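Local coordinates for pectinesterase (Sitophilus oryzae, PDB 4PMH), which hydrolyses the methyl esters of pectin, releasing methanol, and probably takes part in the digestion of plant cell walls, at residues T150-I161 with V179-I190. Residues are numbered along the deposited sequence; the frame is centred on the assembly and turned at random.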
# COMPACT_ATOMS: atom_id res chain seq x y z
N THR A 150 -4.32 -1.75 11.41
CA THR A 150 -3.00 -1.41 10.87
C THR A 150 -1.91 -1.64 11.89
O THR A 150 -2.00 -1.14 13.01
CB THR A 150 -2.92 0.05 10.39
OG1 THR A 150 -3.84 0.26 9.31
CG2 THR A 150 -1.51 0.38 9.89
N VAL A 151 -0.87 -2.36 11.48
CA VAL A 151 0.30 -2.60 12.35
C VAL A 151 1.25 -1.38 12.43
O VAL A 151 1.63 -0.97 13.52
CB VAL A 151 1.05 -3.89 11.94
CG1 VAL A 151 2.37 -4.05 12.68
CG2 VAL A 151 0.15 -5.10 12.15
N PHE A 152 1.57 -0.79 11.29
CA PHE A 152 2.40 0.42 11.20
C PHE A 152 1.58 1.52 10.49
O PHE A 152 1.28 1.42 9.30
CB PHE A 152 3.65 0.05 10.40
CG PHE A 152 4.85 0.93 10.64
CD1 PHE A 152 4.85 2.27 10.27
CD2 PHE A 152 6.04 0.37 11.10
CE1 PHE A 152 5.98 3.06 10.44
CE2 PHE A 152 7.19 1.14 11.25
CZ PHE A 152 7.15 2.50 10.92
N TRP A 153 1.23 2.58 11.23
CA TRP A 153 0.24 3.57 10.81
C TRP A 153 0.90 4.95 10.74
O TRP A 153 1.27 5.51 11.76
CB TRP A 153 -0.91 3.58 11.81
CG TRP A 153 -2.16 4.31 11.36
CD1 TRP A 153 -2.28 5.24 10.36
CD2 TRP A 153 -3.46 4.18 11.94
NE1 TRP A 153 -3.58 5.68 10.27
CE2 TRP A 153 -4.32 5.05 11.23
CE3 TRP A 153 -3.99 3.40 12.97
CZ2 TRP A 153 -5.68 5.15 11.52
CZ3 TRP A 153 -5.34 3.51 13.27
CH2 TRP A 153 -6.17 4.37 12.54
N VAL A 154 1.05 5.49 9.53
CA VAL A 154 1.78 6.74 9.33
C VAL A 154 0.79 7.84 8.97
O VAL A 154 0.18 7.80 7.90
CB VAL A 154 2.80 6.62 8.18
CG1 VAL A 154 3.58 7.92 8.02
CG2 VAL A 154 3.74 5.46 8.43
N LYS A 155 0.63 8.80 9.89
CA LYS A 155 -0.17 10.01 9.69
C LYS A 155 0.67 11.29 9.68
O LYS A 155 0.12 12.35 9.88
CB LYS A 155 -1.21 10.13 10.81
CG LYS A 155 -2.29 9.07 10.73
CD LYS A 155 -3.27 9.13 11.90
CE LYS A 155 -4.44 10.08 11.65
NZ LYS A 155 -5.47 9.50 10.74
N ALA A 156 1.98 11.19 9.48
CA ALA A 156 2.83 12.37 9.39
C ALA A 156 3.49 12.38 8.02
O ALA A 156 3.79 11.33 7.47
CB ALA A 156 3.90 12.35 10.48
N PRO A 157 3.71 13.58 7.47
CA PRO A 157 4.45 13.69 6.21
C PRO A 157 5.93 13.43 6.38
O PRO A 157 6.44 13.49 7.48
CB PRO A 157 4.21 15.15 5.78
CG PRO A 157 3.87 15.88 7.02
CD PRO A 157 3.22 14.89 7.95
N ALA A 158 6.61 13.10 5.29
CA ALA A 158 8.08 13.07 5.29
C ALA A 158 8.73 11.89 6.03
O ALA A 158 9.94 11.90 6.32
CB ALA A 158 8.61 14.38 5.87
N VAL A 159 7.93 10.88 6.36
CA VAL A 159 8.44 9.70 7.00
C VAL A 159 9.15 8.82 5.98
O VAL A 159 8.64 8.60 4.87
CB VAL A 159 7.31 8.88 7.66
CG1 VAL A 159 7.85 7.58 8.19
CG2 VAL A 159 6.67 9.69 8.77
N GLN A 160 10.30 8.29 6.39
CA GLN A 160 11.03 7.29 5.65
C GLN A 160 11.00 5.96 6.45
O GLN A 160 11.26 5.95 7.67
CB GLN A 160 12.49 7.74 5.43
CG GLN A 160 12.62 9.04 4.63
CD GLN A 160 14.07 9.46 4.42
OE1 GLN A 160 14.97 9.02 5.15
NE2 GLN A 160 14.30 10.33 3.45
N ILE A 161 10.64 4.86 5.78
CA ILE A 161 10.62 3.54 6.39
C ILE A 161 11.60 2.69 5.59
O ILE A 161 11.46 2.58 4.38
CB ILE A 161 9.21 2.89 6.33
CG1 ILE A 161 8.18 3.71 7.09
CG2 ILE A 161 9.26 1.49 6.92
CD1 ILE A 161 6.74 3.21 6.91
N VAL A 179 -4.37 -4.93 7.84
CA VAL A 179 -3.43 -4.01 7.24
C VAL A 179 -2.07 -4.11 7.93
O VAL A 179 -1.98 -4.12 9.14
CB VAL A 179 -3.93 -2.54 7.29
CG1 VAL A 179 -2.88 -1.58 6.72
CG2 VAL A 179 -5.24 -2.40 6.53
N ALA A 180 -1.03 -4.17 7.12
CA ALA A 180 0.34 -4.15 7.64
C ALA A 180 0.82 -2.73 7.73
O ALA A 180 1.11 -2.25 8.82
CB ALA A 180 1.27 -4.99 6.77
N LEU A 181 0.90 -2.05 6.59
CA LEU A 181 1.26 -0.63 6.54
C LEU A 181 0.10 0.20 6.00
O LEU A 181 -0.57 -0.18 5.01
CB LEU A 181 2.50 -0.44 5.66
CG LEU A 181 3.01 0.97 5.40
CD1 LEU A 181 3.46 1.59 6.71
CD2 LEU A 181 4.16 1.04 4.39
N GLN A 182 -0.14 1.33 6.67
CA GLN A 182 -1.09 2.34 6.19
C GLN A 182 -0.43 3.71 6.15
O GLN A 182 0.08 4.17 7.18
CB GLN A 182 -2.32 2.46 7.10
CG GLN A 182 -3.26 3.56 6.62
CD GLN A 182 -4.45 3.81 7.52
OE1 GLN A 182 -5.14 4.83 7.37
NE2 GLN A 182 -4.71 2.88 8.43
N THR A 183 -0.48 4.37 4.99
CA THR A 183 0.05 5.74 4.86
C THR A 183 -1.12 6.72 4.62
O THR A 183 -2.00 6.46 3.79
CB THR A 183 1.12 5.88 3.73
OG1 THR A 183 0.50 5.85 2.45
CG2 THR A 183 2.17 4.77 3.80
N ASN A 184 -1.12 7.82 5.37
CA ASN A 184 -2.18 8.83 5.35
C ASN A 184 -1.68 10.23 4.96
O ASN A 184 -2.48 11.16 4.89
CB ASN A 184 -2.80 8.89 6.74
CG ASN A 184 -4.02 9.78 6.82
OD1 ASN A 184 -3.99 10.82 7.47
ND2 ASN A 184 -5.13 9.35 6.23
N SER A 185 -0.39 10.36 4.69
CA SER A 185 0.22 11.66 4.49
C SER A 185 1.11 11.71 3.27
O SER A 185 1.37 10.71 2.63
CB SER A 185 1.09 12.01 5.69
OG SER A 185 0.29 12.22 6.82
N ASP A 186 1.61 12.91 2.99
CA ASP A 186 2.37 13.21 1.79
C ASP A 186 3.86 13.03 2.05
O ASP A 186 4.33 13.19 3.18
CB ASP A 186 2.05 14.66 1.37
CG ASP A 186 2.61 15.04 -0.02
OD1 ASP A 186 2.57 14.23 -0.96
OD2 ASP A 186 3.07 16.19 -0.16
N GLN A 187 4.59 12.68 0.99
CA GLN A 187 6.04 12.53 0.96
C GLN A 187 6.58 11.39 1.81
O GLN A 187 7.64 11.52 2.43
CB GLN A 187 6.74 13.86 1.29
CG GLN A 187 6.25 14.98 0.39
CD GLN A 187 6.90 16.30 0.63
OE1 GLN A 187 8.03 16.39 1.16
NE2 GLN A 187 6.21 17.37 0.24
N ILE A 188 5.87 10.27 1.80
CA ILE A 188 6.33 9.06 2.46
C ILE A 188 7.23 8.25 1.53
O ILE A 188 6.93 8.06 0.34
CB ILE A 188 5.16 8.15 2.88
CG1 ILE A 188 4.07 8.94 3.59
CG2 ILE A 188 5.66 7.04 3.79
CD1 ILE A 188 4.57 9.86 4.68
N GLN A 189 8.32 7.74 2.07
CA GLN A 189 9.27 6.97 1.30
C GLN A 189 9.45 5.63 2.00
O GLN A 189 9.71 5.59 3.21
CB GLN A 189 10.61 7.70 1.23
CG GLN A 189 10.56 9.08 0.61
CD GLN A 189 11.89 9.80 0.76
OE1 GLN A 189 12.06 10.63 1.65
NE2 GLN A 189 12.85 9.47 -0.09
N ILE A 190 9.28 4.55 1.25
CA ILE A 190 9.46 3.19 1.78
C ILE A 190 10.55 2.53 0.95
O ILE A 190 10.41 2.39 -0.27
CB ILE A 190 8.17 2.36 1.63
CG1 ILE A 190 7.00 3.01 2.33
CG2 ILE A 190 8.39 0.95 2.16
CD1 ILE A 190 6.42 4.19 1.61
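NE2 of Gln-182 lies over one face of the Trp-153 indole, toward its rim and 3.5 Å above the plane; OE1 projects past NE1 of the indole, and the amide is tilted 26° from the ring. The extended chain, CG anti to the backbone N (chi1 177°), lets NE2 donate a hydrogen bond to Thr-150 OG1 (2.9 Å), which lies in the amide plane, while OE1 is hydrogen-bonded to Ser-206 OG. With the indole replaced by an alanine, NE2 would probably lose the surface beneath it and the amide be less restrained against tilting. On the opposite sheet face, inside the coil, Leu-181 CD1 sits 3.9 Å from Phe-152 CD1, the side chains alongside each other, and meets Ile-161 CD1 tip to tip at 3.7 Å. Val-154 CG1 and Ile-188 CD1 likewise meet end-on. Beyond the turn, Gln-160 NE2 gives a hydrogen bond to Gln-189 OE1 (2.9 Å) from above the carbonyl plane of Gln-189, the amides 79° apart; Gln-160 OE1 is hydrogen-bonded to Thr-90 OG1 and Gln-189 NE2 to the Pro-33 carbonyl. Backbone hydrogen bonds of parallel type, such as Val-154 N to Gln-182 O (2.9 Å), complete this stacking of coils, characteristic of the right-handed parallel beta-helix of pectin methylesterases.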